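Sulfite reductase [ferredoxin] (Mycobacterium tuberculosis, PDB 1ZJ8) reduces sulfite to sulfide with electrons from ferredoxin, using a siroheme and a [4Fe-4S] cluster, a step in making sulfur-containing amino acids and cofactors. Local coordinates at residues D228-I233 with T387-L392; V178-P183 with K220-G225; T81-G86 with K435-E440. All blocks are in the same frame, centred on the assembly; numbering follows the deposited sequence.

Contact 1 (D228-I233 with T387-L392); sequences DVAHEI and TPYQKL. With SRM (siroheme), chain E.
Pro388 and Tyr389 meet Asp228, Val229 and Ala230 where two loops, one from a 4Fe-4S family region and one from a ferredoxin-like half domain, come together beside the siroheme. The first follows strand 219-224 in a mixed sheet. The other is the hairpin turn between strands 384-386 and 392-397 in an antiparallel sheet, where Gln390 N is bonded to Thr387 O. The backbones come nearest at Val229 and Pro388, with CA atoms 6.0 Å apart, and no hydrogen bond crosses, so the join rests on packing.

The proline ring leads with its CG, which lies 3.6 Å from Asp228 O. The same corner of the ring faces the valine, Pro388 CG standing 4.3 Å from Val229 CG1, although the CB of Val229 points away from the hairpin. Tyr389 reaches across differently. Its CG sits anti to the carbonyl carbon (chi1 -70°), which brings the far end of the ring to the other loop, with its edge and hydroxyl and not its face doing the touching. Asp228 O lies at the edge of this ring, near its plane, 4.1 Å from Tyr389 CE1. Beyond it, the hydroxyl oxygen Tyr389 OH comes 3.9 Å from the methyl Ala230 CB.

Arg480 holds the tyrosine from outside the pair, through a cation-pi interaction with the ring, and also bonds to Pro388 O. Both oxygens of the Asp228 carboxylate are bonded: OD2 to His342 NE2 and Ser182 OG, OD1 to Ser224 OG. Both loops continue into the siroheme pocket: Ile233 CD1 comes 3.4 Å from the siroheme carboxylate oxygen O4C, while Gln390, whose amide is bonded to Ala427 O, brings NE2 to 3.4 Å from siroheme O3B.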
# COMPACT_ATOMS: atom_id res chain seq x y z
N ASP A 228 -0.22 -13.15 1.24
CA ASP A 228 0.57 -12.15 2.01
C ASP A 228 0.57 -10.77 1.35
O ASP A 228 1.46 -9.96 1.60
CB ASP A 228 2.02 -12.64 2.20
CG ASP A 228 2.72 -12.95 0.89
OD1 ASP A 228 2.22 -12.54 -0.18
OD2 ASP A 228 3.76 -13.64 0.93
N VAL A 229 -0.45 -10.51 0.53
CA VAL A 229 -0.53 -9.29 -0.29
C VAL A 229 -1.90 -8.60 -0.21
O VAL A 229 -2.33 -7.92 -1.15
CB VAL A 229 -0.17 -9.61 -1.79
CG1 VAL A 229 1.27 -10.09 -1.93
CG2 VAL A 229 -1.13 -10.64 -2.38
N ALA A 230 -2.59 -8.74 0.90
CA ALA A 230 -3.82 -7.99 1.15
C ALA A 230 -4.65 -7.94 -0.12
O ALA A 230 -5.03 -6.88 -0.59
CB ALA A 230 -3.50 -6.57 1.65
N HIS A 231 -4.93 -9.11 -0.67
CA HIS A 231 -5.54 -9.16 -1.99
C HIS A 231 -6.98 -8.73 -1.96
O HIS A 231 -7.45 -8.07 -2.88
CB HIS A 231 -5.45 -10.56 -2.57
CG HIS A 231 -6.12 -11.62 -1.75
ND1 HIS A 231 -7.33 -12.18 -2.11
CD2 HIS A 231 -5.73 -12.26 -0.63
CE1 HIS A 231 -7.66 -13.11 -1.23
NE2 HIS A 231 -6.70 -13.19 -0.33
N GLU A 232 -7.66 -9.07 -0.87
CA GLU A 232 -9.07 -8.80 -0.71
C GLU A 232 -9.44 -7.34 -0.98
O GLU A 232 -10.60 -7.05 -1.25
CB GLU A 232 -9.51 -9.23 0.69
CG GLU A 232 -9.50 -10.77 0.91
CD GLU A 232 -8.41 -11.29 1.87
OE1 GLU A 232 -7.25 -10.81 1.81
OE2 GLU A 232 -8.72 -12.20 2.68
N ILE A 233 -8.47 -6.43 -0.91
CA ILE A 233 -8.71 -4.98 -1.12
C ILE A 233 -7.95 -4.38 -2.33
O ILE A 233 -7.74 -3.16 -2.41
CB ILE A 233 -8.39 -4.19 0.17
CG1 ILE A 233 -6.93 -4.40 0.61
CG2 ILE A 233 -9.35 -4.61 1.30
CD1 ILE A 233 -6.08 -3.15 0.58
N THR A 387 7.77 -5.03 1.89
CA THR A 387 6.58 -5.80 2.31
C THR A 387 5.31 -4.99 2.14
O THR A 387 5.33 -3.77 2.26
CB THR A 387 6.72 -6.21 3.82
OG1 THR A 387 7.93 -6.96 3.98
CG2 THR A 387 5.57 -7.07 4.37
N PRO A 388 4.19 -5.63 1.80
CA PRO A 388 2.94 -4.86 1.88
C PRO A 388 2.47 -4.47 3.29
O PRO A 388 1.36 -3.99 3.44
CB PRO A 388 1.92 -5.77 1.18
CG PRO A 388 2.76 -6.80 0.42
CD PRO A 388 3.99 -6.98 1.23
N TYR A 389 3.33 -4.62 4.30
CA TYR A 389 3.02 -4.19 5.67
C TYR A 389 4.10 -3.25 6.19
O TYR A 389 4.30 -3.13 7.40
CB TYR A 389 2.81 -5.41 6.56
CG TYR A 389 1.51 -6.10 6.19
CD1 TYR A 389 1.49 -7.13 5.25
CD2 TYR A 389 0.28 -5.67 6.72
CE1 TYR A 389 0.30 -7.73 4.88
CE2 TYR A 389 -0.90 -6.27 6.36
CZ TYR A 389 -0.89 -7.30 5.44
OH TYR A 389 -2.07 -7.90 5.07
N GLN A 390 4.76 -2.58 5.22
CA GLN A 390 5.77 -1.55 5.45
C GLN A 390 7.02 -2.09 6.16
O GLN A 390 7.59 -1.42 7.05
CB GLN A 390 5.20 -0.37 6.23
CG GLN A 390 3.88 0.16 5.77
CD GLN A 390 3.29 1.12 6.78
OE1 GLN A 390 3.32 0.86 7.99
NE2 GLN A 390 2.76 2.24 6.29
N LYS A 391 7.43 -3.29 5.77
CA LYS A 391 8.55 -3.98 6.38
C LYS A 391 9.55 -4.36 5.31
O LYS A 391 9.31 -4.14 4.12
CB LYS A 391 8.05 -5.20 7.15
CG LYS A 391 7.42 -4.82 8.53
CD LYS A 391 5.93 -5.14 8.66
CE LYS A 391 5.30 -4.60 9.97
NZ LYS A 391 4.73 -3.22 9.96
N LEU A 392 10.70 -4.88 5.71
CA LEU A 392 11.63 -5.41 4.71
C LEU A 392 12.23 -6.75 5.09
O LEU A 392 12.52 -6.99 6.26
CB LEU A 392 12.75 -4.41 4.35
CG LEU A 392 13.09 -3.26 5.28
CD1 LEU A 392 14.35 -2.52 4.78
CD2 LEU A 392 11.94 -2.27 5.38
FE SRM E . -2.63 6.27 -1.03
CHA SRM E . -3.68 9.38 -2.00
CHB SRM E . -0.14 7.68 0.72
CHC SRM E . -1.61 3.31 -0.14
CHD SRM E . -5.92 5.24 -0.79
NA SRM E . -1.91 8.13 -0.87
C1A SRM E . -2.39 9.26 -1.44
C2A SRM E . -1.42 10.41 -1.41
CMA SRM E . -0.71 10.49 -2.72
CDA SRM E . -2.06 11.70 -0.97
CEA SRM E . -2.38 12.75 -1.99
O3A SRM E . -3.20 12.48 -2.88
O4A SRM E . -1.84 13.86 -1.95
C3A SRM E . -0.51 9.96 -0.32
CAA SRM E . 0.93 10.26 -0.56
CBA SRM E . 1.11 11.62 0.08
CCA SRM E . 2.49 11.78 0.63
O1A SRM E . 3.02 10.81 1.21
O2A SRM E . 3.07 12.88 0.46
C4A SRM E . -0.85 8.51 -0.16
NB SRM E . -1.06 5.63 -0.04
C1B SRM E . -0.08 6.29 0.59
C2B SRM E . 1.04 5.44 1.11
CMB SRM E . 2.41 6.04 0.95
CDB SRM E . 0.79 5.22 2.56
CEB SRM E . 1.78 4.40 3.33
O3B SRM E . 2.51 4.90 4.21
O4B SRM E . 1.84 3.21 3.04
C3B SRM E . 0.77 4.18 0.31
CAB SRM E . 1.46 4.23 -1.03
CBB SRM E . 1.73 2.86 -1.57
CCB SRM E . 2.21 2.95 -2.99
O1B SRM E . 3.40 2.81 -3.27
O2B SRM E . 1.42 3.13 -3.92
C4B SRM E . -0.69 4.35 0.02
NC SRM E . -3.56 4.68 -0.45
C1C SRM E . -2.98 3.47 -0.30
C2C SRM E . -3.87 2.47 0.08
CDC SRM E . -3.60 1.10 0.60
CEC SRM E . -3.39 -0.04 -0.32
O3C SRM E . -3.26 0.16 -1.55
O4C SRM E . -3.38 -1.16 0.21
C3C SRM E . -5.08 3.08 -0.06
CAC SRM E . -6.32 2.29 0.24
CBC SRM E . -6.75 1.17 -0.68
CCC SRM E . -7.45 1.76 -1.89
O1C SRM E . -6.80 2.40 -2.76
O2C SRM E . -8.70 1.61 -1.95
C4C SRM E . -4.88 4.38 -0.45
ND SRM E . -4.40 7.03 -1.66
C1D SRM E . -5.58 6.51 -1.28
C2D SRM E . -6.58 7.50 -1.43
CAD SRM E . -8.03 7.16 -1.71
CBD SRM E . -8.48 7.08 -3.13
CCD SRM E . -9.86 6.63 -3.53
O1D SRM E . -9.94 5.56 -4.19
O2D SRM E . -10.88 7.29 -3.22
C3D SRM E . -5.94 8.63 -1.91
CDD SRM E . -6.62 9.76 -2.64
CED SRM E . -7.06 9.66 -4.08
O3D SRM E . -6.68 8.75 -4.81
O4D SRM E . -7.82 10.51 -4.57
C4D SRM E . -4.60 8.32 -2.05

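Contact 2 (V178-P183 with K220-G225); sequences VVLGSP and KTAISG. With SRM (siroheme), chain E.
Leu180 pairs with Ala222 in a parallel bridge between strands whose short axes approach to 4.4 Å with 27° between their N-to-C directions. Two backbone hydrogen bonds carry the register. Leu180 N gives a nearly straight bond to Thr221 O (2.8 Å, 175°), and Ile223 N returns one to Leu180 O at 2.9 Å, its donor standing above the carbonyl plane. Leu180 thus brackets Ala222. A weaker CA-H...O contact follows, from Gly181 CA to Ile223 O (3.4 Å). Beyond it a water replaces the direct bond, accepting from Ser182 N and donating to Ile223 O.

Apolar packing divides between the two faces of the sheet. On one, Val179 and Thr221 stand side by side, Val179 CG1 lying 3.8 Å from Thr221 CG2. With CG1 anti to the backbone N (chi1 -177°), that same valine methyl also meets Ile223 CD1, at 4.0 Å. Ile199 of helix 196-206 packs on Val179 and Ile223. On the opposite face, Leu180 CB lies 4.0 Å from Ala222 CB.

Among polar groups, Thr221 OG1 bonds to Trp281, Ser182 OG to Leu184 N and Ser224 OG to Leu226 O. The Asp228 carboxylate takes both serine hydroxyls, bridging the strand ends. Lys220, extended beyond CG, reaches the siroheme carboxylates, though its NZ is uncertainly placed. Neighbouring parallel strands joined through helix 196-206 make this a beta-alpha-beta crossover, at the edge of a mixed sheet.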
# COMPACT_ATOMS: atom_id res chain seq x y z
N VAL A 178 1.98 -0.05 -8.72
CA VAL A 178 2.76 -1.24 -8.37
C VAL A 178 1.95 -2.54 -8.37
O VAL A 178 0.86 -2.61 -7.82
CB VAL A 178 3.37 -1.17 -6.94
CG1 VAL A 178 4.78 -0.66 -6.96
CG2 VAL A 178 2.50 -0.37 -6.01
N VAL A 179 2.51 -3.58 -8.95
CA VAL A 179 1.97 -4.90 -8.79
C VAL A 179 2.59 -5.51 -7.54
O VAL A 179 3.82 -5.61 -7.44
CB VAL A 179 2.36 -5.81 -9.97
CG1 VAL A 179 1.70 -7.19 -9.81
CG2 VAL A 179 2.02 -5.16 -11.32
N LEU A 180 1.76 -5.92 -6.58
CA LEU A 180 2.27 -6.52 -5.35
C LEU A 180 2.74 -7.97 -5.59
O LEU A 180 2.22 -8.68 -6.46
CB LEU A 180 1.22 -6.44 -4.23
CG LEU A 180 0.55 -5.08 -3.94
CD1 LEU A 180 -0.41 -5.19 -2.74
CD2 LEU A 180 1.56 -3.99 -3.71
N GLY A 181 3.74 -8.40 -4.82
CA GLY A 181 4.20 -9.79 -4.83
C GLY A 181 4.60 -10.31 -3.46
O GLY A 181 4.96 -9.53 -2.57
N SER A 182 4.55 -11.63 -3.28
CA SER A 182 5.07 -12.25 -2.06
C SER A 182 6.52 -11.85 -1.86
O SER A 182 7.37 -12.07 -2.75
CB SER A 182 5.02 -13.77 -2.12
OG SER A 182 5.85 -14.34 -1.13
N PRO A 183 6.83 -11.27 -0.70
CA PRO A 183 8.20 -11.02 -0.28
C PRO A 183 9.08 -12.25 -0.27
O PRO A 183 10.28 -12.10 -0.12
CB PRO A 183 8.04 -10.54 1.17
CG PRO A 183 6.72 -9.97 1.24
CD PRO A 183 5.87 -10.78 0.30
N LYS A 220 -5.01 -1.06 -8.77
CA LYS A 220 -4.10 -1.75 -7.88
C LYS A 220 -4.17 -3.26 -8.09
O LYS A 220 -5.26 -3.87 -8.10
CB LYS A 220 -4.45 -1.41 -6.42
CG LYS A 220 -4.02 -0.02 -6.02
CD LYS A 220 -4.53 0.38 -4.64
CE LYS A 220 -3.93 1.74 -4.26
NZ LYS A 220 -4.60 2.44 -3.12
N THR A 221 -2.99 -3.87 -8.18
CA THR A 221 -2.87 -5.27 -8.51
C THR A 221 -1.99 -6.02 -7.48
O THR A 221 -0.95 -5.50 -7.02
CB THR A 221 -2.31 -5.42 -9.94
OG1 THR A 221 -3.26 -4.88 -10.87
CG2 THR A 221 -2.05 -6.88 -10.29
N ALA A 222 -2.42 -7.25 -7.16
CA ALA A 222 -1.66 -8.13 -6.30
C ALA A 222 -1.54 -9.56 -6.89
O ALA A 222 -2.54 -10.16 -7.26
CB ALA A 222 -2.30 -8.17 -4.96
N ILE A 223 -0.31 -10.09 -6.94
CA ILE A 223 -0.06 -11.45 -7.45
C ILE A 223 0.91 -12.25 -6.55
O ILE A 223 2.07 -11.86 -6.42
CB ILE A 223 0.52 -11.39 -8.88
CG1 ILE A 223 -0.51 -10.78 -9.84
CG2 ILE A 223 0.90 -12.79 -9.36
CD1 ILE A 223 0.04 -10.53 -11.21
N SER A 224 0.44 -13.38 -5.98
CA SER A 224 1.28 -14.18 -5.07
C SER A 224 0.78 -15.63 -4.90
O SER A 224 -0.41 -15.88 -4.91
CB SER A 224 1.37 -13.49 -3.69
OG SER A 224 2.03 -14.29 -2.71
N GLY A 225 1.71 -16.56 -4.71
CA GLY A 225 1.39 -17.92 -4.31
C GLY A 225 1.25 -18.12 -2.81
O GLY A 225 1.25 -19.27 -2.33
FE SRM E . -2.63 6.27 -1.03
CHA SRM E . -3.68 9.38 -2.00
CHB SRM E . -0.14 7.68 0.72
CHC SRM E . -1.61 3.31 -0.14
CHD SRM E . -5.92 5.24 -0.79
NA SRM E . -1.91 8.13 -0.87
C1A SRM E . -2.39 9.26 -1.44
C2A SRM E . -1.42 10.41 -1.41
CMA SRM E . -0.71 10.49 -2.72
CDA SRM E . -2.06 11.70 -0.97
CEA SRM E . -2.38 12.75 -1.99
O3A SRM E . -3.20 12.48 -2.88
O4A SRM E . -1.84 13.86 -1.95
C3A SRM E . -0.51 9.96 -0.32
CAA SRM E . 0.93 10.26 -0.56
CBA SRM E . 1.11 11.62 0.08
CCA SRM E . 2.49 11.78 0.63
O1A SRM E . 3.02 10.81 1.21
O2A SRM E . 3.07 12.88 0.46
C4A SRM E . -0.85 8.51 -0.16
NB SRM E . -1.06 5.63 -0.04
C1B SRM E . -0.08 6.29 0.59
C2B SRM E . 1.04 5.44 1.11
CMB SRM E . 2.41 6.04 0.95
CDB SRM E . 0.79 5.22 2.56
CEB SRM E . 1.78 4.40 3.33
O3B SRM E . 2.51 4.90 4.21
O4B SRM E . 1.84 3.21 3.04
C3B SRM E . 0.77 4.18 0.31
CAB SRM E . 1.46 4.23 -1.03
CBB SRM E . 1.73 2.86 -1.57
CCB SRM E . 2.21 2.95 -2.99
O1B SRM E . 3.40 2.81 -3.27
O2B SRM E . 1.42 3.13 -3.92
C4B SRM E . -0.69 4.35 0.02
NC SRM E . -3.56 4.68 -0.45
C1C SRM E . -2.98 3.47 -0.30
C2C SRM E . -3.87 2.47 0.08
CDC SRM E . -3.60 1.10 0.60
CEC SRM E . -3.39 -0.04 -0.32
O3C SRM E . -3.26 0.16 -1.55
O4C SRM E . -3.38 -1.16 0.21
C3C SRM E . -5.08 3.08 -0.06
CAC SRM E . -6.32 2.29 0.24
CBC SRM E . -6.75 1.17 -0.68
CCC SRM E . -7.45 1.76 -1.89
O1C SRM E . -6.80 2.40 -2.76
O2C SRM E . -8.70 1.61 -1.95
C4C SRM E . -4.88 4.38 -0.45
ND SRM E . -4.40 7.03 -1.66
C1D SRM E . -5.58 6.51 -1.28
C2D SRM E . -6.58 7.50 -1.43
CAD SRM E . -8.03 7.16 -1.71
CBD SRM E . -8.48 7.08 -3.13
CCD SRM E . -9.86 6.63 -3.53
O1D SRM E . -9.94 5.56 -4.19
O2D SRM E . -10.88 7.29 -3.22
C3D SRM E . -5.94 8.63 -1.91
CDD SRM E . -6.62 9.76 -2.64
CED SRM E . -7.06 9.66 -4.08
O3D SRM E . -6.68 8.75 -4.81
O4D SRM E . -7.82 10.51 -4.57
C4D SRM E . -4.60 8.32 -2.05
O HOH W 1 4.37 -12.75 -5.80

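Contact 3 (T81-G86 with K435-E440); sequences TQREQG and KLSFAE. With SF4 (iron/sulfur cluster), chain D.
Arg83 and Lys435 bring their CA atoms to 4.9 Å, where the end of strand 79-83, an outermost strand of its antiparallel sheet, passes a loop without regular structure; a backbone hydrogen bond between Arg83 and Phe433 ties the two just beside this point. Lys435 lies along the strand. Its CG is 4.0 Å from Arg83 CB, and bends at chi3 and chi4 (both -47°) curl the rest of the chain back to Thr81. There Thr81 CG2 meets Lys435 CE and CD, the two side chains crossing at about a right angle, and Lys435 NZ makes a weak hydrogen bond to Thr81 O (3.3 Å). The ammonium also has a weak bond to a siroheme carboxylate oxygen, O4A.

The loop directly follows the C-X5-C part (Cys428 to Cys434) of the cysteine motif characteristic of siroheme sulfite and nitrite reductases; Cys434 lines the [4Fe-4S] cluster and is probably one of its ligands. Tyr80, next to Thr81, is probably the tyrosine of the Cys-Tyr cross-link with Cys172.

Arg83 runs alongside this loop, extended from CG to NE. Lys435 O stands at the edge of its guanidinium, near the plane, 3.4 Å from Arg83 NH1. That group is fixed by two carbonyls and a hydroxyl: NH1 bonds to Cys434 O, and NH2 to Tyr87 O and Thr92 OG1. Further along, Ser437 CB approaches the cluster sulfur S2 to 3.3 Å.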
# COMPACT_ATOMS: atom_id res chain seq x y z
N THR A 81 2.92 16.58 -5.44
CA THR A 81 3.29 17.81 -4.73
C THR A 81 3.21 17.59 -3.20
O THR A 81 2.29 16.91 -2.73
CB THR A 81 2.31 18.92 -5.19
OG1 THR A 81 3.01 20.18 -5.29
CG2 THR A 81 1.08 19.01 -4.29
N GLN A 82 4.15 18.12 -2.41
CA GLN A 82 4.07 17.91 -0.95
C GLN A 82 3.48 19.12 -0.17
O GLN A 82 3.46 20.24 -0.67
CB GLN A 82 5.43 17.44 -0.37
CG GLN A 82 6.53 18.49 -0.17
CD GLN A 82 7.68 17.99 0.76
OE1 GLN A 82 8.37 17.01 0.47
NE2 GLN A 82 7.88 18.71 1.87
N ARG A 83 3.00 18.86 1.05
CA ARG A 83 2.31 19.87 1.89
C ARG A 83 3.26 20.92 2.48
O ARG A 83 4.26 20.59 3.13
CB ARG A 83 1.54 19.20 3.05
CG ARG A 83 0.62 20.14 3.89
CD ARG A 83 0.34 19.56 5.29
NE ARG A 83 -0.69 20.25 6.09
CZ ARG A 83 -2.01 20.14 5.91
NH1 ARG A 83 -2.50 19.41 4.91
NH2 ARG A 83 -2.86 20.78 6.72
N GLU A 84 2.93 22.20 2.24
CA GLU A 84 3.68 23.32 2.83
C GLU A 84 3.59 23.25 4.35
O GLU A 84 2.59 22.76 4.92
CB GLU A 84 3.16 24.68 2.32
CG GLU A 84 4.05 25.87 2.65
CD GLU A 84 5.42 25.74 2.03
OE1 GLU A 84 5.55 26.05 0.83
OE2 GLU A 84 6.37 25.30 2.72
N GLN A 85 4.64 23.75 5.00
CA GLN A 85 4.75 23.72 6.46
C GLN A 85 3.79 24.68 7.15
O GLN A 85 3.44 25.72 6.60
CB GLN A 85 6.17 24.15 6.90
CG GLN A 85 7.33 23.36 6.32
CD GLN A 85 7.31 21.90 6.71
OE1 GLN A 85 6.73 21.52 7.74
NE2 GLN A 85 7.92 21.05 5.89
N GLY A 86 3.39 24.35 8.38
CA GLY A 86 2.68 25.28 9.27
C GLY A 86 1.16 25.28 9.22
O GLY A 86 0.51 25.90 10.06
N LYS A 435 -1.20 16.61 1.81
CA LYS A 435 -2.13 17.75 1.72
C LYS A 435 -3.56 17.43 2.11
O LYS A 435 -4.37 18.36 2.24
CB LYS A 435 -2.14 18.32 0.31
CG LYS A 435 -0.80 18.91 -0.16
CD LYS A 435 -0.89 19.37 -1.62
CE LYS A 435 -1.57 18.31 -2.54
NZ LYS A 435 -1.04 16.90 -2.37
N LEU A 436 -3.89 16.15 2.33
CA LEU A 436 -5.28 15.77 2.66
C LEU A 436 -5.51 15.29 4.10
O LEU A 436 -6.61 14.85 4.43
CB LEU A 436 -5.77 14.71 1.68
CG LEU A 436 -5.48 15.02 0.21
CD1 LEU A 436 -6.00 13.87 -0.66
CD2 LEU A 436 -6.09 16.37 -0.21
N SER A 437 -4.47 15.40 4.93
CA SER A 437 -4.49 14.92 6.34
C SER A 437 -4.99 15.96 7.34
O SER A 437 -4.72 17.15 7.19
CB SER A 437 -3.08 14.53 6.77
OG SER A 437 -2.12 15.13 5.89
N PHE A 438 -5.67 15.48 8.37
CA PHE A 438 -6.11 16.31 9.49
C PHE A 438 -5.22 16.07 10.73
O PHE A 438 -5.26 16.84 11.70
CB PHE A 438 -7.59 16.06 9.80
CG PHE A 438 -8.47 16.26 8.62
CD1 PHE A 438 -8.55 17.52 8.02
CD2 PHE A 438 -9.20 15.21 8.09
CE1 PHE A 438 -9.35 17.73 6.90
CE2 PHE A 438 -10.01 15.41 6.96
CZ PHE A 438 -10.09 16.68 6.36
N ALA A 439 -4.41 15.01 10.68
CA ALA A 439 -3.56 14.64 11.80
C ALA A 439 -2.21 14.09 11.38
O ALA A 439 -1.98 13.69 10.22
CB ALA A 439 -4.27 13.63 12.69
N GLU A 440 -1.33 14.07 12.37
CA GLU A 440 0.01 13.55 12.25
C GLU A 440 -0.02 12.04 12.55
O GLU A 440 -0.67 11.58 13.48
CB GLU A 440 0.95 14.31 13.19
CG GLU A 440 2.40 13.94 13.04
CD GLU A 440 2.85 14.02 11.59
OE1 GLU A 440 2.91 15.18 11.11
OE2 GLU A 440 3.11 12.95 10.96
FE1 SF4 D . -5.04 10.59 3.87
FE2 SF4 D . -3.29 8.82 2.73
FE3 SF4 D . -2.52 11.40 3.23
FE4 SF4 D . -2.83 9.50 5.17
S1 SF4 D . -1.26 9.50 3.50
S2 SF4 D . -3.60 11.70 5.25
S3 SF4 D . -4.71 8.38 4.48
S4 SF4 D . -4.15 10.74 1.75

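How the contacts relate
After three helices, strand 79-83 is laid down, whose partner in contact 3 arrives only about 350 residues later, in the loop that follows Cys434 at the cluster. Contacts 1 and 2 both form within that span. Contact 2 closes first, across 36 residues, completing the crossover between strands 176-181 and 219-224. Contact 1 opens soon after and closes at 387-392, joining this sheet's loop to a ferredoxin-like half domain. Contacts 1 and 2 therefore run in series, both within contact 3, and none cross. They also touch: Asp228 OD2 lies 3.0 Å from Ser182 OG. Contact 3 stands apart, its nearest atoms about 12 Å from either.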